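Local coordinates for protein phosphoribosylaminoimidazole carboxylase, ATPase subunit (Bacillus anthracis, PDB 3V4S) that probably catalyses the ATP-dependent carboxylation of 5-aminoimidazole ribonucleotide with bicarbonate, giving N5-carboxyaminoimidazole ribonucleotide in purine biosynthesis, at residues A41-T46 with Q70-I75; V127-L132 with A144-P149; S150-T155 with A183-E188. All blocks are in the same frame, centred on the assembly; numbering follows the deposited sequence.

In the fold
Contact 1 belongs to the preATP-grasp domain, whereas contacts 2 and 3 share the ATP-grasp domain and an antiparallel sheet; the centres of contacts 1 and 3 lie about 34 Å apart. Contact 1 is buried and wholly apolar, a helix laid on a parallel sheet. Contact 2 lies at the surface, where a salt bridge borders a leucine from the helix end packed on the edge strand. Contact 3 is buried, yet rich in hydrogen bonds, because it is a strand pair carrying charged side chains into the ATP pocket. Contacts 2 and 3 touch through neighbouring strands 130-133 and 185-189, and helix 136-146 of contact 2 leads through a short loop into strand 150-154 of contact 3.

Contact 1 (A41-T46 with Q70-I75); sequences AVLDPT and QHLAEI
The forked end of L72 reaches from the helix to two alternate residues of the strand, A41 and L43. Its CD1 methyl rests on A41 CB at 3.9 Å, while CD2 lies 4.0 Å from L43 CB, so each branch has its own partner. With CG opposite the backbone N (chi1 -175°) the fork is carried toward the strand, and chi2 (61°) sets how its two methyls are spread. I75, one turn later, brings the end of its longer branch to the same alanine: CG1 sits between the backbone N and the carbonyl carbon (chi1 62°), which places CD1 3.8 Å from A41 CB. The small side chain of A41 thus receives methyls from both helix residues, and CD1 of I75 also lies above one face of the H71 ring within the helix, offset toward its rim.

The backbones of 41-44 and 70-75 run nearly antiparallel, their axes 9.1 Å apart. This is a helix covering a parallel sheet, in the Rossmann-like manner expected of a preATP-grasp domain: strand 39-44 lies between strands 16-20 and 57-60, and backbone bonds join A41 to I17 and I19, and V42 to I57 and I59. A41 and L43 point toward the helix, whereas V42 turns to the other side of the sheet. I75 also touches I57 and I59, extending the apolar layer onto the next strand.

Side-chain hydrogen bonding appears at the strand's C-terminal end, in D44. D44 OD1 accepts from T46 N at 3.0 Å in an Asx turn, the donor approaching from above the carboxylate plane. The other oxygen, OD2, is hydrogen-bonded to the backbone N of G22, in the glycine-rich turn after strand 16-20.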
ATOM      1  N   ALA B  41       2.427  16.178   8.172  1.00 23.80           N
ATOM      2  CA  ALA B  41       3.430  16.887   8.935  1.00 24.71           C
ATOM      3  C   ALA B  41       3.894  15.988  10.077  1.00 24.16           C
ATOM      4  O   ALA B  41       3.084  15.289  10.686  1.00 24.79           O
ATOM      5  CB  ALA B  41       2.859  18.199   9.464  1.00 24.81           C
ATOM      6  N   VAL B  42       5.195  15.985  10.355  1.00 25.29           N
ATOM      7  CA  VAL B  42       5.732  15.148  11.434  1.00 25.68           C
ATOM      8  C   VAL B  42       6.643  15.945  12.377  1.00 26.97           C
ATOM      9  O   VAL B  42       7.428  16.785  11.937  1.00 28.01           O
ATOM     10  CB  VAL B  42       6.463  13.882  10.895  1.00 24.96           C
ATOM     11  CG1 VAL B  42       7.674  14.226  10.027  1.00 24.11           C
ATOM     12  CG2 VAL B  42       6.869  12.955  12.037  1.00 24.59           C
ATOM     13  N   LEU B  43       6.524  15.683  13.674  1.00 28.58           N
ATOM     14  CA  LEU B  43       7.469  16.247  14.647  1.00 30.22           C
ATOM     15  C   LEU B  43       8.299  15.119  15.254  1.00 29.97           C
ATOM     16  O   LEU B  43       7.749  14.166  15.796  1.00 29.19           O
ATOM     17  CB  LEU B  43       6.723  17.042  15.727  1.00 31.65           C
ATOM     18  CG  LEU B  43       7.520  17.818  16.793  1.00 32.13           C
ATOM     19  CD1 LEU B  43       6.654  18.939  17.342  1.00 33.45           C
ATOM     20  CD2 LEU B  43       7.994  16.913  17.916  1.00 31.57           C
ATOM     21  N   ASP B  44       9.616  15.223  15.138  1.00 29.74           N
ATOM     22  CA  ASP B  44      10.537  14.212  15.675  1.00 32.88           C
ATOM     23  C   ASP B  44      11.809  14.953  16.059  1.00 33.13           C
ATOM     24  O   ASP B  44      12.182  15.895  15.362  1.00 31.58           O
ATOM     25  CB  ASP B  44      10.865  13.169  14.601  1.00 32.88           C
ATOM     26  CG  ASP B  44      11.633  11.973  15.147  1.00 35.65           C
ATOM     27  OD1 ASP B  44      12.878  11.913  15.005  1.00 36.41           O
ATOM     28  OD2 ASP B  44      10.977  11.078  15.707  1.00 38.73           O
ATOM     29  N   PRO B  45      12.492  14.524  17.143  1.00 35.90           N
ATOM     30  CA  PRO B  45      13.730  15.219  17.570  1.00 38.04           C
ATOM     31  C   PRO B  45      14.942  14.971  16.671  1.00 39.17           C
ATOM     32  O   PRO B  45      15.950  15.660  16.813  1.00 40.61           O
ATOM     33  CB  PRO B  45      13.992  14.662  18.981  1.00 36.80           C
ATOM     34  CG  PRO B  45      13.244  13.387  19.049  1.00 37.21           C
ATOM     35  CD  PRO B  45      12.076  13.494  18.112  1.00 35.91           C
ATOM     36  N   THR B  46      14.840  14.006  15.758  1.00 37.41           N
ATOM     37  CA  THR B  46      15.946  13.632  14.878  1.00 37.59           C
ATOM     38  C   THR B  46      15.595  13.908  13.416  1.00 37.10           C
ATOM     39  O   THR B  46      14.522  13.522  12.934  1.00 34.28           O
ATOM     40  CB  THR B  46      16.298  12.138  15.056  1.00 40.21           C
ATOM     41  OG1 THR B  46      16.595  11.883  16.436  1.00 40.20           O
ATOM     42  CG2 THR B  46      17.484  11.738  14.198  1.00 40.36           C
ATOM     43  N   GLN B  70       3.097  23.387  19.248  1.00 50.59           N
ATOM     44  CA  GLN B  70       2.211  24.481  18.862  1.00 50.24           C
ATOM     45  C   GLN B  70       2.192  24.639  17.352  1.00 45.71           C
ATOM     46  O   GLN B  70       1.123  24.719  16.739  1.00 47.31           O
ATOM     47  CB  GLN B  70       2.755  25.770  19.472  1.00 55.71           C
ATOM     48  CG  GLN B  70       1.740  26.757  20.002  1.00 59.74           C
ATOM     49  CD  GLN B  70       2.317  27.565  21.154  1.00 63.08           C
ATOM     50  OE1 GLN B  70       1.903  27.403  22.300  1.00 63.98           O
ATOM     51  NE2 GLN B  70       3.308  28.407  20.861  1.00 62.35           N
ATOM     52  N   HIS B  71       3.386  24.696  16.766  1.00 41.90           N
ATOM     53  CA  HIS B  71       3.558  24.833  15.323  1.00 42.09           C
ATOM     54  C   HIS B  71       3.001  23.647  14.546  1.00 40.54           C
ATOM     55  O   HIS B  71       2.431  23.817  13.458  1.00 40.16           O
ATOM     56  CB  HIS B  71       5.024  25.093  15.003  1.00 43.36           C
ATOM     57  CG  HIS B  71       5.323  25.190  13.528  1.00 48.98           C
ATOM     58  ND1 HIS B  71       4.610  25.969  12.690  1.00 51.11           N
ATOM     59  CD2 HIS B  71       6.312  24.582  12.753  1.00 50.63           C
ATOM     60  CE1 HIS B  71       5.108  25.857  11.440  1.00 50.57           C
ATOM     61  NE2 HIS B  71       6.149  25.008  11.481  1.00 51.37           N
ATOM     62  N   LEU B  72       3.144  22.442  15.100  1.00 38.84           N
ATOM     63  CA  LEU B  72       2.525  21.240  14.512  1.00 36.91           C
ATOM     64  C   LEU B  72       1.007  21.372  14.443  1.00 37.05           C
ATOM     65  O   LEU B  72       0.400  21.136  13.395  1.00 35.81           O
ATOM     66  CB  LEU B  72       2.891  19.983  15.307  1.00 34.23           C
ATOM     67  CG  LEU B  72       2.387  18.667  14.709  1.00 32.18           C
ATOM     68  CD1 LEU B  72       2.976  18.447  13.315  1.00 30.04           C
ATOM     69  CD2 LEU B  72       2.772  17.548  15.651  1.00 31.60           C
ATOM     70  N   ALA B  73       0.408  21.765  15.566  1.00 38.09           N
ATOM     71  CA  ALA B  73      -1.030  21.999  15.660  1.00 38.20           C
ATOM     72  C   ALA B  73      -1.476  23.025  14.633  1.00 39.11           C
ATOM     73  O   ALA B  73      -2.534  22.879  14.016  1.00 37.44           O
ATOM     74  CB  ALA B  73      -1.396  22.460  17.066  1.00 40.87           C
ATOM     75  N   GLU B  74      -0.643  24.046  14.456  1.00 42.21           N
ATOM     76  CA  GLU B  74      -0.913  25.159  13.561  1.00 48.00           C
ATOM     77  C   GLU B  74      -1.062  24.707  12.109  1.00 46.12           C
ATOM     78  O   GLU B  74      -2.026  25.088  11.434  1.00 49.28           O
ATOM     79  CB  GLU B  74       0.189  26.226  13.708  1.00 55.48           C
ATOM     80  CG  GLU B  74       0.202  27.325  12.647  1.00 64.49           C
ATOM     81  CD  GLU B  74      -1.041  28.203  12.664  1.00 71.15           C
ATOM     82  OE1 GLU B  74      -1.616  28.425  13.757  1.00 75.14           O
ATOM     83  OE2 GLU B  74      -1.440  28.679  11.577  1.00 73.34           O
ATOM     84  N   ILE B  75      -0.125  23.881  11.647  1.00 41.60           N
ATOM     85  CA  ILE B  75      -0.098  23.441  10.248  1.00 39.50           C
ATOM     86  C   ILE B  75      -0.951  22.194   9.960  1.00 37.35           C
ATOM     87  O   ILE B  75      -1.106  21.806   8.808  1.00 38.68           O
ATOM     88  CB  ILE B  75       1.349  23.231   9.757  1.00 40.21           C
ATOM     89  CG1 ILE B  75       2.035  22.121  10.569  1.00 39.53           C
ATOM     90  CG2 ILE B  75       2.124  24.548   9.807  1.00 40.09           C
ATOM     91  CD1 ILE B  75       3.483  21.882  10.206  1.00 38.36           C
TER

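Contact 2 (V127-L132 with A144-P149)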
ATOM      1  N   VAL B 127      -6.535 -10.455  34.329  1.00 34.03           N
ATOM      2  CA  VAL B 127      -5.108 -10.093  34.289  1.00 31.59           C
ATOM      3  C   VAL B 127      -4.347 -11.039  35.211  1.00 31.78           C
ATOM      4  O   VAL B 127      -4.957 -11.682  36.082  1.00 30.37           O
ATOM      5  CB  VAL B 127      -4.841  -8.645  34.767  1.00 31.75           C
ATOM      6  CG1 VAL B 127      -5.427  -7.641  33.798  1.00 30.38           C
ATOM      7  CG2 VAL B 127      -5.375  -8.413  36.186  1.00 33.13           C
ATOM      8  N   ALA B 128      -3.029 -11.128  35.028  1.00 26.90           N
ATOM      9  CA  ALA B 128      -2.190 -11.806  35.990  1.00 29.02           C
ATOM     10  C   ALA B 128      -2.275 -11.033  37.318  1.00 28.63           C
ATOM     11  O   ALA B 128      -2.278  -9.792  37.316  1.00 30.48           O
ATOM     12  CB  ALA B 128      -0.757 -11.887  35.492  1.00 27.65           C
ATOM     13  N   THR B 129      -2.382 -11.758  38.433  1.00 28.48           N
ATOM     14  CA  THR B 129      -2.415 -11.137  39.779  1.00 27.80           C
ATOM     15  C   THR B 129      -1.119 -10.366  39.989  1.00 26.28           C
ATOM     16  O   THR B 129      -0.043 -10.875  39.704  1.00 26.64           O
ATOM     17  CB  THR B 129      -2.582 -12.189  40.901  1.00 29.20           C
ATOM     18  OG1 THR B 129      -3.567 -13.146  40.498  1.00 31.84           O
ATOM     19  CG2 THR B 129      -3.053 -11.527  42.218  1.00 28.72           C
ATOM     20  N   TYR B 130      -1.239  -9.147  40.498  1.00 26.92           N
ATOM     21  CA  TYR B 130      -0.117  -8.218  40.565  1.00 27.25           C
ATOM     22  C   TYR B 130      -0.146  -7.373  41.837  1.00 27.57           C
ATOM     23  O   TYR B 130      -1.203  -7.201  42.469  1.00 26.91           O
ATOM     24  CB  TYR B 130      -0.164  -7.286  39.356  1.00 27.34           C
ATOM     25  CG  TYR B 130      -1.353  -6.368  39.398  1.00 27.33           C
ATOM     26  CD1 TYR B 130      -2.621  -6.828  39.041  1.00 28.49           C
ATOM     27  CD2 TYR B 130      -1.215  -5.044  39.803  1.00 28.17           C
ATOM     28  CE1 TYR B 130      -3.720  -5.992  39.099  1.00 30.05           C
ATOM     29  CE2 TYR B 130      -2.311  -4.197  39.860  1.00 28.98           C
ATOM     30  CZ  TYR B 130      -3.553  -4.679  39.500  1.00 29.86           C
ATOM     31  OH  TYR B 130      -4.635  -3.847  39.556  1.00 31.64           O
ATOM     32  N   ARG B 131       1.017  -6.831  42.186  1.00 25.48           N
ATOM     33  CA  ARG B 131       1.164  -5.912  43.330  1.00 25.22           C
ATOM     34  C   ARG B 131       2.101  -4.780  42.928  1.00 24.31           C
ATOM     35  O   ARG B 131       3.087  -5.031  42.217  1.00 22.59           O
ATOM     36  CB  ARG B 131       1.803  -6.657  44.511  1.00 26.72           C
ATOM     37  CG  ARG B 131       0.983  -7.797  45.108  1.00 28.40           C
ATOM     38  CD  ARG B 131      -0.340  -7.290  45.683  1.00 30.85           C
ATOM     39  NE  ARG B 131      -1.039  -8.355  46.413  1.00 33.57           N
ATOM     40  CZ  ARG B 131      -1.982  -9.155  45.904  1.00 36.64           C
ATOM     41  NH1 ARG B 131      -2.388  -9.028  44.634  1.00 35.93           N
ATOM     42  NH2 ARG B 131      -2.534 -10.088  46.681  1.00 36.88           N
ATOM     43  N   LEU B 132       1.825  -3.559  43.389  1.00 23.39           N
ATOM     44  CA  LEU B 132       2.744  -2.443  43.174  1.00 24.56           C
ATOM     45  C   LEU B 132       3.981  -2.593  44.063  1.00 24.43           C
ATOM     46  O   LEU B 132       3.856  -2.941  45.228  1.00 22.72           O
ATOM     47  CB  LEU B 132       2.063  -1.092  43.445  1.00 24.90           C
ATOM     48  CG  LEU B 132       2.888   0.196  43.267  1.00 25.25           C
ATOM     49  CD1 LEU B 132       3.254   0.418  41.807  1.00 26.46           C
ATOM     50  CD2 LEU B 132       2.118   1.408  43.785  1.00 26.40           C
ATOM     51  N   ALA B 144       6.125 -12.775  48.814  1.00 32.06           N
ATOM     52  CA  ALA B 144       5.458 -13.603  49.820  1.00 34.61           C
ATOM     53  C   ALA B 144       4.002 -13.894  49.433  1.00 35.97           C
ATOM     54  O   ALA B 144       3.516 -15.005  49.638  1.00 36.44           O
ATOM     55  CB  ALA B 144       5.529 -12.947  51.199  1.00 33.16           C
ATOM     56  N   GLU B 145       3.319 -12.899  48.869  1.00 36.24           N
ATOM     57  CA  GLU B 145       1.931 -13.059  48.471  1.00 36.73           C
ATOM     58  C   GLU B 145       1.772 -13.796  47.143  1.00 36.77           C
ATOM     59  O   GLU B 145       0.833 -14.574  46.982  1.00 36.64           O
ATOM     60  CB  GLU B 145       1.209 -11.714  48.420  1.00 40.07           C
ATOM     61  CG  GLU B 145       0.937 -11.118  49.788  1.00 44.98           C
ATOM     62  CD  GLU B 145       0.169  -9.810  49.725  1.00 51.06           C
ATOM     63  OE1 GLU B 145      -0.001  -9.255  48.615  1.00 53.85           O
ATOM     64  OE2 GLU B 145      -0.261  -9.328  50.792  1.00 51.78           O
ATOM     65  N   LEU B 146       2.674 -13.573  46.193  1.00 33.52           N
ATOM     66  CA  LEU B 146       2.481 -14.150  44.850  1.00 33.14           C
ATOM     67  C   LEU B 146       3.273 -15.415  44.618  1.00 33.81           C
ATOM     68  O   LEU B 146       2.914 -16.219  43.765  1.00 37.29           O
ATOM     69  CB  LEU B 146       2.754 -13.124  43.735  1.00 30.40           C
ATOM     70  CG  LEU B 146       2.049 -11.752  43.784  1.00 30.88           C
ATOM     71  CD1 LEU B 146       2.304 -10.967  42.494  1.00 29.33           C
ATOM     72  CD2 LEU B 146       0.556 -11.835  44.070  1.00 28.38           C
ATOM     73  N   SER B 147       4.361 -15.583  45.359  1.00 33.64           N
ATOM     74  CA  SER B 147       5.244 -16.746  45.228  1.00 35.56           C
ATOM     75  C   SER B 147       5.839 -16.884  43.819  1.00 36.45           C
ATOM     76  O   SER B 147       5.792 -15.941  43.024  1.00 38.73           O
ATOM     77  CB  SER B 147       4.532 -18.033  45.682  1.00 36.07           C
ATOM     78  OG  SER B 147       5.427 -19.126  45.628  1.00 37.40           O
ATOM     79  N   TYR B 148       6.423 -18.046  43.529  1.00 35.28           N
ATOM     80  CA  TYR B 148       7.090 -18.314  42.252  1.00 35.44           C
ATOM     81  C   TYR B 148       6.299 -19.297  41.379  1.00 36.73           C
ATOM     82  O   TYR B 148       5.650 -20.194  41.909  1.00 38.44           O
ATOM     83  CB  TYR B 148       8.473 -18.900  42.501  1.00 34.79           C
ATOM     84  CG  TYR B 148       9.289 -18.110  43.485  1.00 35.35           C
ATOM     85  CD1 TYR B 148       9.956 -16.956  43.087  1.00 33.71           C
ATOM     86  CD2 TYR B 148       9.391 -18.517  44.815  1.00 34.55           C
ATOM     87  CE1 TYR B 148      10.704 -16.225  43.984  1.00 33.23           C
ATOM     88  CE2 TYR B 148      10.135 -17.792  45.722  1.00 36.21           C
ATOM     89  CZ  TYR B 148      10.786 -16.648  45.299  1.00 34.98           C
ATOM     90  OH  TYR B 148      11.532 -15.930  46.184  1.00 34.83           O
ATOM     91  N   PRO B 149       6.367 -19.148  40.041  1.00 35.86           N
ATOM     92  CA  PRO B 149       7.144 -18.131  39.328  1.00 33.37           C
ATOM     93  C   PRO B 149       6.394 -16.800  39.203  1.00 30.77           C
ATOM     94  O   PRO B 149       5.178 -16.772  39.223  1.00 30.51           O
ATOM     95  CB  PRO B 149       7.381 -18.765  37.951  1.00 35.65           C
ATOM     96  CG  PRO B 149       6.298 -19.791  37.780  1.00 36.07           C
ATOM     97  CD  PRO B 149       5.594 -19.994  39.111  1.00 36.54           C
TER
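E145 OE1 is gripped by two nitrogens of R131. The NE bond is short, 2.6 Å, and meets the oxygen nearly along its C-O direction; that from NH2 is weak, at 3.3 Å. Both belong to a salt bridge in which OE1 sits at the guanidinium edge, while the guanidinium and carboxylate planes stand 76° apart. The arginine chain bends at CG (chi2 -62°), folding the guanidinium back so that NH1 donates to the carbonyl oxygen of the preceding residue, Y130, at 3.1 Å. These bonds on different sides of the group would restrict its rotation.

L146 provides the apolar half. Its CD2 methyl lies over the centre of one guanidinium face, 4.1 Å above the plane, and at a similar distance from T129 CG2. The other methyl, CD1, approaches the T129 carbonyl oxygen to 3.6 Å and also reaches Y130 CA.

The contact joins the last turn of helix 136-146 to strand 130-133, the outermost strand of an antiparallel sheet in the ATP-grasp domain. L146 also touches K189 of the adjacent strand 185-189, while on the strand's other side Y130 packs on K117 of helix 113-123 and its OH is hydrogen-bonded to E121 OE1.

Contact 3 (S150-T155 with A183-E188); sequences SVLKTT and AECILE. With ATP (adenosine-5'-triphosphate), chain F.
K153 and E188 converge through contrasting torsions: the lysine sends CG opposite its carbonyl carbon (chi1 -55°) and then runs extended, whereas E188 places CG between its backbone N and carbonyl carbon (chi1 67°). The two side chains rise from the same face of an antiparallel sheet in the ATP-grasp domain and meet at the nucleotide. K153 NZ lies 2.9 Å from E188 OE2 in a salt bridge, approaching from above the carboxylate plane. ATP O2A, 2.8 Å from K153 NZ, adenine N7 and a water are also within bonding distance, so the three N-H groups must be shared among four acceptors. E188 OE2 accepts from the adenine N6. The pair thereby contacts the Hoogsteen edge (N6 and N7) of the adenine, and K153 also binds the alpha-phosphate. K117 makes a further salt bridge to E188 OE1; this added positive charge would probably help keep the glutamate ionised.

In the backbone, strands 150-154 and 185-188 are joined by two hydrogen-bonded pairs, V151 with E188 and K153 with I186; I186 N donates to K153 O at 2.8 Å. On the face away from the nucleotide-binding pair, L152 CD1 presses on C185 CB at 3.5 Å, and L187 CD1 comes to L152 CB.

Beyond T154 one more backbone bond, T155 N to E184 O, is joined by a side-chain bond: the T155 hydroxyl, OG1, donates to E184 OE1 at 2.8 Å, using the anti lone pair of that oxygen, while OE2 is taken by Q134 NE2.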
ATOM      1  N   SER B 150       7.136 -15.702  39.093  1.00 29.55           N
ATOM      2  CA  SER B 150       6.545 -14.366  38.987  1.00 27.96           C
ATOM      3  C   SER B 150       7.451 -13.475  38.139  1.00 26.79           C
ATOM      4  O   SER B 150       8.579 -13.841  37.834  1.00 27.57           O
ATOM      5  CB  SER B 150       6.300 -13.747  40.377  1.00 28.87           C
ATOM      6  OG  SER B 150       7.497 -13.731  41.132  1.00 29.84           O
ATOM      7  N   VAL B 151       6.942 -12.319  37.737  1.00 25.76           N
ATOM      8  CA  VAL B 151       7.700 -11.438  36.882  1.00 24.97           C
ATOM      9  C   VAL B 151       7.577 -10.021  37.407  1.00 23.75           C
ATOM     10  O   VAL B 151       6.474  -9.537  37.632  1.00 24.92           O
ATOM     11  CB  VAL B 151       7.233 -11.505  35.406  1.00 25.77           C
ATOM     12  CG1 VAL B 151       7.978 -10.480  34.563  1.00 25.61           C
ATOM     13  CG2 VAL B 151       7.471 -12.903  34.843  1.00 27.38           C
ATOM     14  N   LEU B 152       8.722  -9.383  37.609  1.00 23.32           N
ATOM     15  CA  LEU B 152       8.798  -7.973  37.997  1.00 23.03           C
ATOM     16  C   LEU B 152       8.999  -7.074  36.764  1.00 22.52           C
ATOM     17  O   LEU B 152       9.921  -7.282  35.970  1.00 24.43           O
ATOM     18  CB  LEU B 152       9.963  -7.781  38.976  1.00 23.23           C
ATOM     19  CG  LEU B 152      10.063  -6.440  39.700  1.00 23.05           C
ATOM     20  CD1 LEU B 152       8.894  -6.228  40.671  1.00 23.08           C
ATOM     21  CD2 LEU B 152      11.400  -6.379  40.439  1.00 23.26           C
ATOM     22  N   LYS B 153       8.156  -6.060  36.627  1.00 23.72           N
ATOM     23  CA  LYS B 153       8.177  -5.173  35.455  1.00 24.33           C
ATOM     24  C   LYS B 153       8.126  -3.734  35.938  1.00 24.96           C
ATOM     25  O   LYS B 153       7.296  -3.409  36.787  1.00 23.40           O
ATOM     26  CB  LYS B 153       6.915  -5.395  34.589  1.00 23.77           C
ATOM     27  CG  LYS B 153       6.636  -6.824  34.124  1.00 23.40           C
ATOM     28  CD  LYS B 153       5.429  -6.852  33.180  1.00 23.29           C
ATOM     29  CE  LYS B 153       5.278  -8.250  32.584  1.00 23.59           C
ATOM     30  NZ  LYS B 153       4.079  -8.380  31.709  1.00 23.06           N
ATOM     31  N   THR B 154       8.961  -2.863  35.365  1.00 25.06           N
ATOM     32  CA  THR B 154       8.846  -1.420  35.616  1.00 24.24           C
ATOM     33  C   THR B 154       7.494  -0.926  35.148  1.00 25.90           C
ATOM     34  O   THR B 154       7.010  -1.351  34.091  1.00 26.91           O
ATOM     35  CB  THR B 154       9.947  -0.607  34.900  1.00 24.22           C
ATOM     36  OG1 THR B 154       9.787  -0.720  33.474  1.00 24.25           O
ATOM     37  CG2 THR B 154      11.316  -1.107  35.298  1.00 22.93           C
ATOM     38  N   THR B 155       6.877  -0.029  35.917  1.00 24.87           N
ATOM     39  CA  THR B 155       5.542   0.464  35.550  1.00 24.59           C
ATOM     40  C   THR B 155       5.555   1.386  34.324  1.00 25.61           C
ATOM     41  O   THR B 155       4.541   1.502  33.627  1.00 25.07           O
ATOM     42  CB  THR B 155       4.828   1.180  36.706  1.00 23.99           C
ATOM     43  OG1 THR B 155       5.673   2.209  37.226  1.00 22.88           O
ATOM     44  CG2 THR B 155       4.434   0.177  37.823  1.00 21.39           C
ATOM     45  N   ALA B 183      13.594   1.444  39.750  1.00 25.95           N
ATOM     46  CA  ALA B 183      12.313   1.964  39.246  1.00 26.60           C
ATOM     47  C   ALA B 183      11.088   1.398  39.962  1.00 25.39           C
ATOM     48  O   ALA B 183      11.140   0.304  40.501  1.00 25.43           O
ATOM     49  CB  ALA B 183      12.193   1.699  37.747  1.00 27.32           C
ATOM     50  N   GLU B 184       9.992   2.156  39.962  1.00 24.90           N
ATOM     51  CA  GLU B 184       8.697   1.627  40.378  1.00 24.36           C
ATOM     52  C   GLU B 184       8.327   0.464  39.456  1.00 25.17           C
ATOM     53  O   GLU B 184       8.547   0.518  38.232  1.00 23.33           O
ATOM     54  CB  GLU B 184       7.628   2.706  40.330  1.00 27.09           C
ATOM     55  CG  GLU B 184       6.269   2.248  40.824  1.00 27.08           C
ATOM     56  CD  GLU B 184       5.208   3.304  40.632  1.00 29.67           C
ATOM     57  OE1 GLU B 184       4.810   3.554  39.478  1.00 29.66           O
ATOM     58  OE2 GLU B 184       4.763   3.882  41.641  1.00 31.00           O
ATOM     59  N   CYS B 185       7.799  -0.596  40.063  1.00 23.28           N
ATOM     60  CA  CYS B 185       7.518  -1.834  39.360  1.00 23.16           C
ATOM     61  C   CYS B 185       6.195  -2.408  39.823  1.00 23.25           C
ATOM     62  O   CYS B 185       5.652  -1.968  40.836  1.00 21.14           O
ATOM     63  CB  CYS B 185       8.589  -2.867  39.696  1.00 22.13           C
ATOM     64  SG  CYS B 185      10.251  -2.598  39.044  1.00 25.17           S
ATOM     65  N   ILE B 186       5.690  -3.389  39.075  1.00 22.71           N
ATOM     66  CA  ILE B 186       4.677  -4.288  39.583  1.00 23.45           C
ATOM     67  C   ILE B 186       5.282  -5.673  39.540  1.00 24.00           C
ATOM     68  O   ILE B 186       6.048  -6.009  38.612  1.00 24.28           O
ATOM     69  CB  ILE B 186       3.337  -4.290  38.776  1.00 24.62           C
ATOM     70  CG1 ILE B 186       3.563  -4.436  37.260  1.00 24.90           C
ATOM     71  CG2 ILE B 186       2.503  -3.049  39.075  1.00 25.45           C
ATOM     72  CD1 ILE B 186       2.302  -4.809  36.489  1.00 23.91           C
ATOM     73  N   LEU B 187       4.978  -6.461  40.562  1.00 22.54           N
ATOM     74  CA  LEU B 187       5.204  -7.883  40.488  1.00 22.28           C
ATOM     75  C   LEU B 187       3.886  -8.548  40.104  1.00 23.41           C
ATOM     76  O   LEU B 187       2.838  -8.223  40.656  1.00 23.57           O
ATOM     77  CB  LEU B 187       5.729  -8.442  41.805  1.00 22.72           C
ATOM     78  CG  LEU B 187       6.161  -9.920  41.758  1.00 21.95           C
ATOM     79  CD1 LEU B 187       7.480 -10.061  41.018  1.00 22.20           C
ATOM     80  CD2 LEU B 187       6.280 -10.504  43.171  1.00 22.10           C
ATOM     81  N   GLU B 188       3.945  -9.458  39.134  1.00 24.76           N
ATOM     82  CA  GLU B 188       2.760 -10.201  38.735  1.00 25.20           C
ATOM     83  C   GLU B 188       3.068 -11.680  38.580  1.00 25.12           C
ATOM     84  O   GLU B 188       4.200 -12.069  38.251  1.00 23.98           O
ATOM     85  CB  GLU B 188       2.159  -9.626  37.445  1.00 25.26           C
ATOM     86  CG  GLU B 188       3.037  -9.818  36.216  1.00 26.70           C
ATOM     87  CD  GLU B 188       2.397  -9.276  34.937  1.00 26.76           C
ATOM     88  OE1 GLU B 188       1.620  -8.297  34.997  1.00 26.37           O
ATOM     89  OE2 GLU B 188       2.713  -9.829  33.873  1.00 26.33           O
TER
HETATM   90  PG  ATP F 401       6.747  -4.704  24.300  0.70 28.51           P
HETATM   91  O1G ATP F 401       5.585  -5.419  23.657  0.70 30.83           O
HETATM   92  O2G ATP F 401       8.022  -4.669  23.486  0.70 28.50           O
HETATM   93  O3G ATP F 401       6.375  -3.374  24.895  0.70 28.40           O
HETATM   94  PB  ATP F 401       7.280  -5.246  27.103  1.00 34.56           P
HETATM   95  O1B ATP F 401       8.677  -4.727  27.296  1.00 35.37           O
HETATM   96  O2B ATP F 401       6.113  -4.456  27.602  1.00 35.62           O
HETATM   97  O3B ATP F 401       7.100  -5.699  25.547  1.00 34.23           O
HETATM   98  PA  ATP F 401       5.826  -7.515  28.089  1.00 33.04           P
HETATM   99  O1A ATP F 401       4.977  -7.413  26.841  1.00 32.72           O
HETATM  100  O2A ATP F 401       5.202  -7.255  29.436  1.00 32.25           O
HETATM  101  O3A ATP F 401       7.181  -6.640  27.915  1.00 34.03           O
HETATM  102  O5' ATP F 401       6.484  -8.970  28.116  1.00 31.84           O
HETATM  103  C5' ATP F 401       7.302  -9.394  27.027  1.00 32.81           C
HETATM  104  C4' ATP F 401       7.114 -10.900  26.929  1.00 34.30           C
HETATM  105  O4' ATP F 401       7.485 -11.527  28.172  1.00 33.97           O
HETATM  106  C3' ATP F 401       5.656 -11.292  26.709  1.00 34.39           C
HETATM  107  O3' ATP F 401       5.204 -11.176  25.348  1.00 32.65           O
HETATM  108  C2' ATP F 401       5.631 -12.699  27.288  1.00 34.96           C
HETATM  109  O2' ATP F 401       6.113 -13.656  26.340  1.00 34.28           O
HETATM  110  C1' ATP F 401       6.603 -12.617  28.470  1.00 34.54           C
HETATM  111  N9  ATP F 401       5.811 -12.339  29.698  1.00 35.00           N
HETATM  112  C8  ATP F 401       5.552 -11.122  30.232  1.00 33.88           C
HETATM  113  N7  ATP F 401       4.766 -11.235  31.333  1.00 35.09           N
HETATM  114  C5  ATP F 401       4.518 -12.548  31.532  1.00 35.08           C
HETATM  115  C6  ATP F 401       3.772 -13.375  32.512  1.00 35.12           C
HETATM  116  N6  ATP F 401       3.107 -12.818  33.553  1.00 34.52           N
HETATM  117  N1  ATP F 401       3.776 -14.721  32.338  1.00 38.04           N
HETATM  118  C2  ATP F 401       4.427 -15.321  31.320  1.00 36.31           C
HETATM  119  N3  ATP F 401       5.116 -14.631  30.398  1.00 35.81           N
HETATM  120  C4  ATP F 401       5.207 -13.272  30.447  1.00 35.40           C
HETATM  121  O   HOH W   1       1.765  -7.173  32.485  1.00 41.14           O